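Thioesterase (Streptomyces sp. WAC02707, PDB 6VAP) is a type II thioesterase of the borrelidin biosynthetic cluster that probably hydrolyses thioester-bound acyl groups from the carrier domains of the polyketide synthase. Local coordinates at residues A[17-21]-A[44-50]; A[70-74]-A[179-184]; A[196-202]-A[223-229]. All blocks are in the same frame, centred on the assembly; numbering follows the deposited sequence.

Interaction 1: residues A[17-21]-A[44-50]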
# COMPACT_ATOMS: atom_id res chain seq x y z
N TYR A 17 -6.28 -5.95 -13.56
CA TYR A 17 -6.85 -7.28 -13.65
C TYR A 17 -8.21 -7.29 -14.33
O TYR A 17 -8.58 -8.30 -14.93
CB TYR A 17 -6.94 -7.88 -12.25
CG TYR A 17 -5.59 -8.19 -11.66
CD1 TYR A 17 -4.69 -9.04 -12.32
CD2 TYR A 17 -5.22 -7.67 -10.43
CE1 TYR A 17 -3.44 -9.32 -11.78
CE2 TYR A 17 -3.98 -7.92 -9.89
CZ TYR A 17 -3.09 -8.75 -10.55
OH TYR A 17 -1.85 -9.02 -10.02
N ARG A 18 -8.98 -6.21 -14.24
CA ARG A 18 -10.31 -6.14 -14.81
C ARG A 18 -10.48 -4.88 -15.65
O ARG A 18 -9.81 -3.87 -15.42
CB ARG A 18 -11.36 -6.18 -13.70
CG ARG A 18 -11.36 -7.45 -12.86
CD ARG A 18 -12.07 -8.59 -13.53
NE ARG A 18 -12.29 -9.71 -12.62
CZ ARG A 18 -11.43 -10.72 -12.45
NH1 ARG A 18 -10.29 -10.75 -13.13
NH2 ARG A 18 -11.72 -11.69 -11.61
N PRO A 19 -11.38 -4.92 -16.62
CA PRO A 19 -11.67 -3.69 -17.38
C PRO A 19 -12.43 -2.69 -16.53
O PRO A 19 -13.21 -3.06 -15.64
CB PRO A 19 -12.52 -4.16 -18.56
CG PRO A 19 -12.53 -5.68 -18.51
CD PRO A 19 -12.17 -6.07 -17.09
N ALA A 20 -12.24 -1.42 -16.83
CA ALA A 20 -12.88 -0.35 -16.08
C ALA A 20 -13.52 0.64 -17.05
O ALA A 20 -13.02 0.86 -18.16
CB ALA A 20 -11.87 0.37 -15.19
N HIS A 21 -14.65 1.22 -16.62
CA HIS A 21 -15.28 2.27 -17.40
C HIS A 21 -14.27 3.40 -17.63
O HIS A 21 -13.35 3.63 -16.83
CB HIS A 21 -16.51 2.80 -16.67
CG HIS A 21 -17.64 1.82 -16.58
ND1 HIS A 21 -17.86 0.85 -17.53
CD2 HIS A 21 -18.63 1.68 -15.66
CE1 HIS A 21 -18.93 0.15 -17.20
NE2 HIS A 21 -19.41 0.62 -16.07
N ALA A 44 -9.98 -5.68 -7.36
CA ALA A 44 -10.29 -5.47 -8.77
C ALA A 44 -11.64 -6.08 -9.11
O ALA A 44 -12.52 -5.39 -9.65
CB ALA A 44 -9.19 -6.06 -9.64
N ALA A 45 -11.85 -7.35 -8.71
CA ALA A 45 -13.07 -8.07 -9.07
C ALA A 45 -14.30 -7.41 -8.45
O ALA A 45 -15.38 -7.41 -9.05
CB ALA A 45 -12.97 -9.53 -8.60
N ALA A 46 -14.18 -6.85 -7.25
CA ALA A 46 -15.33 -6.31 -6.54
C ALA A 46 -15.65 -4.87 -6.90
O ALA A 46 -16.81 -4.45 -6.75
CB ALA A 46 -15.09 -6.37 -5.03
N LEU A 47 -14.68 -4.09 -7.37
CA LEU A 47 -14.90 -2.68 -7.68
C LEU A 47 -15.02 -2.39 -9.17
O LEU A 47 -15.67 -1.41 -9.55
CB LEU A 47 -13.77 -1.82 -7.09
CG LEU A 47 -13.59 -1.90 -5.58
CD1 LEU A 47 -12.63 -0.85 -5.11
CD2 LEU A 47 -14.93 -1.80 -4.81
N ALA A 48 -14.39 -3.20 -10.02
CA ALA A 48 -14.49 -2.97 -11.45
C ALA A 48 -15.87 -3.41 -11.93
O ALA A 48 -16.49 -4.25 -11.28
CB ALA A 48 -13.41 -3.74 -12.20
N PRO A 49 -16.38 -2.85 -13.04
CA PRO A 49 -15.73 -1.83 -13.88
C PRO A 49 -15.95 -0.41 -13.38
O PRO A 49 -15.49 0.54 -14.02
CB PRO A 49 -16.40 -2.03 -15.25
CG PRO A 49 -17.80 -2.50 -14.90
CD PRO A 49 -17.69 -3.26 -13.59
N ARG A 50 -16.64 -0.28 -12.24
CA ARG A 50 -16.94 1.06 -11.73
C ARG A 50 -15.69 1.73 -11.18
O ARG A 50 -15.68 2.96 -10.99
CB ARG A 50 -18.01 0.99 -10.65
CG ARG A 50 -19.39 0.57 -11.20
CD ARG A 50 -20.35 0.09 -10.11
NE ARG A 50 -19.69 -0.78 -9.13
CZ ARG A 50 -19.27 -2.02 -9.37
NH1 ARG A 50 -19.43 -2.55 -10.58
NH2 ARG A 50 -18.68 -2.71 -8.42

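Interaction 2: residues A[70-74]-A[179-184]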
# COMPACT_ATOMS: atom_id res chain seq x y z
N LEU A 70 14.02 -4.38 -4.64
CA LEU A 70 14.39 -3.10 -4.06
C LEU A 70 14.38 -3.19 -2.54
O LEU A 70 13.67 -3.99 -1.95
CB LEU A 70 13.42 -2.01 -4.54
CG LEU A 70 13.49 -1.77 -6.07
CD1 LEU A 70 12.47 -0.71 -6.47
CD2 LEU A 70 14.92 -1.36 -6.48
N GLU A 71 15.17 -2.34 -1.91
CA GLU A 71 15.41 -2.40 -0.48
C GLU A 71 15.05 -1.12 0.25
O GLU A 71 15.38 -0.98 1.42
CB GLU A 71 16.89 -2.74 -0.22
CG GLU A 71 17.31 -4.10 -0.73
CD GLU A 71 18.80 -4.34 -0.59
OE1 GLU A 71 19.53 -3.40 -0.20
OE2 GLU A 71 19.24 -5.47 -0.86
N ASP A 72 14.39 -0.17 -0.42
CA ASP A 72 14.19 1.17 0.11
C ASP A 72 12.85 1.66 -0.40
O ASP A 72 12.57 1.54 -1.60
CB ASP A 72 15.33 2.12 -0.28
CG ASP A 72 15.05 3.55 0.12
OD1 ASP A 72 15.02 3.84 1.33
OD2 ASP A 72 14.87 4.40 -0.78
N ILE A 73 12.03 2.22 0.48
CA ILE A 73 10.73 2.75 0.08
C ILE A 73 10.90 3.91 -0.89
O ILE A 73 10.17 4.03 -1.88
CB ILE A 73 9.95 3.17 1.33
CG1 ILE A 73 9.55 1.94 2.16
CG2 ILE A 73 8.69 3.97 0.92
CD1 ILE A 73 8.32 1.27 1.65
N ASP A 74 11.84 4.80 -0.62
CA ASP A 74 12.03 5.95 -1.51
C ASP A 74 12.46 5.51 -2.90
O ASP A 74 12.06 6.12 -3.90
CB ASP A 74 13.05 6.92 -0.92
CG ASP A 74 12.41 7.93 0.01
OD1 ASP A 74 11.43 8.59 -0.39
OD2 ASP A 74 12.88 8.06 1.16
N ARG A 179 13.34 -5.18 4.62
CA ARG A 179 14.37 -4.17 4.78
C ARG A 179 13.78 -2.80 4.50
O ARG A 179 14.01 -1.84 5.24
CB ARG A 179 15.56 -4.48 3.85
CG ARG A 179 16.60 -3.36 3.76
CD ARG A 179 17.82 -3.80 2.95
NE ARG A 179 18.64 -4.75 3.68
CZ ARG A 179 19.44 -4.42 4.69
NH1 ARG A 179 19.52 -3.15 5.08
NH2 ARG A 179 20.15 -5.36 5.30
N ALA A 180 12.99 -2.69 3.43
CA ALA A 180 12.42 -1.40 3.06
C ALA A 180 11.48 -0.94 4.15
O ALA A 180 11.51 0.25 4.51
CB ALA A 180 11.69 -1.52 1.72
N ALA A 181 10.65 -1.85 4.69
CA ALA A 181 9.71 -1.50 5.76
C ALA A 181 10.44 -1.08 7.03
O ALA A 181 9.99 -0.17 7.74
CB ALA A 181 8.77 -2.68 6.07
N GLU A 182 11.51 -1.77 7.38
CA GLU A 182 12.15 -1.57 8.67
C GLU A 182 13.19 -0.46 8.68
O GLU A 182 13.44 0.12 9.73
CB GLU A 182 12.80 -2.88 9.13
CG GLU A 182 11.83 -3.85 9.69
CD GLU A 182 12.45 -5.24 9.94
OE1 GLU A 182 13.15 -5.74 9.04
OE2 GLU A 182 12.23 -5.81 11.05
N THR A 183 13.79 -0.11 7.54
CA THR A 183 14.82 0.92 7.51
C THR A 183 14.28 2.26 6.99
O THR A 183 15.07 3.16 6.73
CB THR A 183 16.00 0.48 6.62
OG1 THR A 183 15.57 0.37 5.25
CG2 THR A 183 16.53 -0.89 7.10
N TYR A 184 12.97 2.38 6.78
CA TYR A 184 12.38 3.63 6.34
C TYR A 184 12.66 4.75 7.32
O TYR A 184 12.50 4.57 8.52
CB TYR A 184 10.88 3.45 6.21
CG TYR A 184 10.07 4.67 5.87
CD1 TYR A 184 10.21 5.32 4.62
CD2 TYR A 184 9.24 5.25 6.82
CE1 TYR A 184 9.49 6.46 4.34
CE2 TYR A 184 8.51 6.40 6.54
CZ TYR A 184 8.59 6.97 5.30
OH TYR A 184 7.86 8.12 5.02
O HOH W 1 17.39 0.65 2.51
O HOH W 2 12.84 2.12 3.33
O HOH W 3 15.02 5.29 4.41

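Interaction 3: residues A[196-202]-A[223-229]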
# COMPACT_ATOMS: atom_id res chain seq x y z
N ILE A 196 -7.20 11.31 4.47
CA ILE A 196 -6.50 10.11 4.87
C ILE A 196 -7.46 9.26 5.69
O ILE A 196 -8.10 9.76 6.62
CB ILE A 196 -5.23 10.42 5.68
CG1 ILE A 196 -4.16 11.03 4.77
CG2 ILE A 196 -4.67 9.08 6.30
CD1 ILE A 196 -2.85 11.36 5.46
N HIS A 197 -7.61 8.01 5.30
CA HIS A 197 -8.45 7.07 6.02
C HIS A 197 -7.55 5.94 6.48
O HIS A 197 -6.98 5.21 5.66
CB HIS A 197 -9.61 6.53 5.17
CG HIS A 197 -10.65 5.80 5.98
ND1 HIS A 197 -11.97 5.70 5.59
CD2 HIS A 197 -10.57 5.14 7.17
CE1 HIS A 197 -12.65 5.02 6.49
NE2 HIS A 197 -11.83 4.66 7.45
N ALA A 198 -7.42 5.78 7.78
CA ALA A 198 -6.54 4.78 8.35
C ALA A 198 -7.38 3.60 8.80
O ALA A 198 -8.50 3.76 9.29
CB ALA A 198 -5.77 5.37 9.51
N LEU A 199 -6.83 2.40 8.64
CA LEU A 199 -7.53 1.16 8.97
C LEU A 199 -6.57 0.27 9.74
O LEU A 199 -5.43 0.06 9.31
CB LEU A 199 -8.02 0.45 7.71
CG LEU A 199 -8.68 1.35 6.67
CD1 LEU A 199 -8.83 0.58 5.39
CD2 LEU A 199 -10.05 1.86 7.12
N THR A 200 -7.01 -0.23 10.89
CA THR A 200 -6.10 -0.97 11.76
C THR A 200 -6.87 -2.09 12.47
O THR A 200 -8.09 -2.04 12.61
CB THR A 200 -5.41 0.00 12.75
OG1 THR A 200 -4.32 -0.67 13.40
CG2 THR A 200 -6.41 0.53 13.79
N GLY A 201 -6.14 -3.10 12.90
CA GLY A 201 -6.69 -4.14 13.72
C GLY A 201 -6.50 -3.82 15.19
O GLY A 201 -5.53 -3.22 15.59
N ASP A 202 -7.45 -4.24 16.02
CA ASP A 202 -7.42 -3.93 17.44
C ASP A 202 -6.47 -4.82 18.23
O ASP A 202 -6.28 -4.60 19.43
CB ASP A 202 -8.83 -4.02 18.04
CG ASP A 202 -9.42 -5.43 17.99
OD1 ASP A 202 -8.80 -6.34 17.41
OD2 ASP A 202 -10.53 -5.61 18.50
N PHE A 223 -9.60 13.44 8.24
CA PHE A 223 -9.01 12.19 8.70
C PHE A 223 -10.06 11.30 9.35
O PHE A 223 -10.92 11.76 10.11
CB PHE A 223 -7.88 12.45 9.69
CG PHE A 223 -7.30 11.17 10.26
CD1 PHE A 223 -6.44 10.42 9.52
CD2 PHE A 223 -7.66 10.73 11.52
CE1 PHE A 223 -5.91 9.18 10.03
CE2 PHE A 223 -7.15 9.53 12.04
CZ PHE A 223 -6.28 8.78 11.30
N THR A 224 -9.99 10.02 9.05
CA THR A 224 -10.89 9.05 9.66
C THR A 224 -10.07 7.81 9.98
O THR A 224 -9.16 7.45 9.23
CB THR A 224 -12.10 8.71 8.75
OG1 THR A 224 -11.64 8.28 7.47
CG2 THR A 224 -13.00 9.93 8.56
N LEU A 225 -10.36 7.20 11.12
CA LEU A 225 -9.69 5.99 11.55
C LEU A 225 -10.74 4.96 11.88
O LEU A 225 -11.65 5.23 12.68
CB LEU A 225 -8.82 6.24 12.76
CG LEU A 225 -8.22 5.01 13.43
CD1 LEU A 225 -7.30 4.25 12.49
CD2 LEU A 225 -7.46 5.41 14.70
N ASP A 226 -10.62 3.77 11.28
CA ASP A 226 -11.55 2.66 11.52
C ASP A 226 -10.75 1.49 12.08
O ASP A 226 -9.72 1.14 11.50
CB ASP A 226 -12.28 2.21 10.25
CG ASP A 226 -13.55 2.99 9.99
OD1 ASP A 226 -14.43 3.02 10.89
OD2 ASP A 226 -13.70 3.55 8.89
N THR A 227 -11.22 0.91 13.18
CA THR A 227 -10.58 -0.21 13.83
C THR A 227 -11.42 -1.46 13.59
O THR A 227 -12.65 -1.42 13.63
CB THR A 227 -10.42 0.05 15.35
OG1 THR A 227 -9.76 1.33 15.51
CG2 THR A 227 -9.68 -1.03 15.99
N PHE A 228 -10.73 -2.58 13.40
CA PHE A 228 -11.37 -3.85 13.13
C PHE A 228 -10.89 -4.92 14.11
O PHE A 228 -9.75 -4.89 14.60
CB PHE A 228 -11.06 -4.30 11.71
CG PHE A 228 -11.45 -3.29 10.66
CD1 PHE A 228 -10.64 -2.19 10.41
CD2 PHE A 228 -12.65 -3.44 9.92
CE1 PHE A 228 -11.03 -1.23 9.43
CE2 PHE A 228 -12.99 -2.56 8.95
CZ PHE A 228 -12.17 -1.41 8.71
N ALA A 229 -11.79 -5.87 14.42
CA ALA A 229 -11.42 -6.99 15.27
C ALA A 229 -10.43 -7.87 14.51
O ALA A 229 -10.80 -8.57 13.56
CB ALA A 229 -12.66 -7.77 15.72
O HOH W 4 -11.09 10.45 5.70

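Interaction 1: residues A[17-21]-A[44-50]
Y17 opens the contact with its CB, which packs against CB of A44 at 3.9 Å; A44 sits at the edge of the ring, near its plane, while the ring stacks with H41. R18 turns its aliphatic stem over the helix end. Its CB rests on CB of A48 at 3.5 Å, and a bend at chi2 (-80°) carries the guanidinium back along the helix until NH2 lies 3.9 Å from CB of A45. From P19 it is the carbonyl that makes the approach: its O meets CB of A48 and, in a CA-H...O contact of 3.3 Å, CA of P49. A20 brings its CA near P49 O. That same oxygen takes the one direct hydrogen bond across the contact, from N of H21 at 2.8 Å, nearly straight (167°), on an in-plane lone pair. P49 points the same way as H21 and lays its CB over the face of the imidazole, in a CH-pi contact 3.9 Å from the centroid. P49 follows a cis peptide bond just after helix 41-47 ends. An extended loop between strands 14-15 and 26-30 thus drapes over a helix C-terminus at the surface of an alpha/beta-hydrolase fold.

Interaction 2: residues A[70-74]-A[179-184]
E71 and R179 cross at an angle where, in this alpha/beta-hydrolase domain, the start of helix 73-87 meets the end of helix 167-182. R179 leaves its helix with CG anti to the backbone N (chi1 170°), which lays CG and CD along E71, CD lying 3.5 Å from CB of E71; a bend at chi3 then turns the guanidinium. Carboxylate and guanidinium planes stand 41° apart, and E71 OE1 is well out of the guanidinium plane, 4.2 Å from NE of R179, so the opposite charges are merely near; E71 OE2 forms a salt bridge with K68. CB of A180 meets the peptide joining E71 to D72, 3.7 Å from D72 N. I73 points across, its CG1 lying 3.5 Å from the carbonyl O of A180 and its CB set obliquely to the ring of Y184, 3.9 Å from CD1. The hydroxyl of Y184 is hydrogen-bonded to E106. No direct hydrogen bond crosses; waters bridge instead: one accepts from I73 N and donates to A180 O, another donates to E71 O and weakly to T183 OG1. R179 O is gripped from opposite faces of its plane by T183 N and OG1, the hydroxyl 2.7 Å away and 41° out of the carbonyl plane.

Interaction 3: residues A[196-202]-A[223-229]
H197 reaches across from strand 196-201 to T224 and D226 on strand 223-228. Its CB passes 3.5 Å from T224 OG1, and with CG anti to the backbone N (chi1 -167°) the imidazole is laid across the threonine. T224 OG1 sits over the centre of one ring face, 3.1 Å from CG, while T224 CB makes a CH-pi contact almost on the ring normal. CD2 faces the carbonyl O of T224 at 3.4 Å. ND1 is hydrogen-bonded to H249 of helix 239-250, and CE1 comes close to D226 OD2. At the tip, H197 NE2 donates to D226 OD2 at 2.6 Å; the oxygen lies in the ring plane of H197, but the donor meets the carboxylate on its anti side, tilted out of the carboxylate plane, and the bond is bent to 131°. A buried histidine is thereby held at both nitrogens.

On the opposite face of the sheet, A198 CB touches both F223 CE1 and L225 CD1, the latter 3.5 Å away, and L225 also meets helix 209-213. Behind these side chains the backbones pair in register: I196 O, A198 O and T200 O accept from T224, D226 and F228, while A198, T200 and D202 donate to T224 O, D226 O and F228 O. The strand axes lie 4.7 Å apart at an angle of 20°. Together with helix 209-213, the two parallel strands form a beta-alpha-beta unit at one edge of the central sheet of an alpha/beta-hydrolase fold.

In the fold
The three interactions follow one another along the chain and share no helix or strand. Interaction 1 is a surface contact, whereas interactions 2 and 3 are partly buried. Interactions 1 and 2 lie on opposite sides of the chain's centre. Their chemistry differs accordingly: a loop meets a helix end through alanine and proline side chains, an arginine stem, an imidazole face and one direct backbone bond in 17-21/44-50, helix ends meet through aliphatic contacts and water in 70-74/179-184, and regular parallel pairing prevails in 196-202/223-229. Helix 167-182 leads on to strand 196-201, linking interactions 2 and 3 in sequence, while helix 239-250 packs on A46 and L47 of segment 44-50, behind interaction 1, and on H197 of interaction 3.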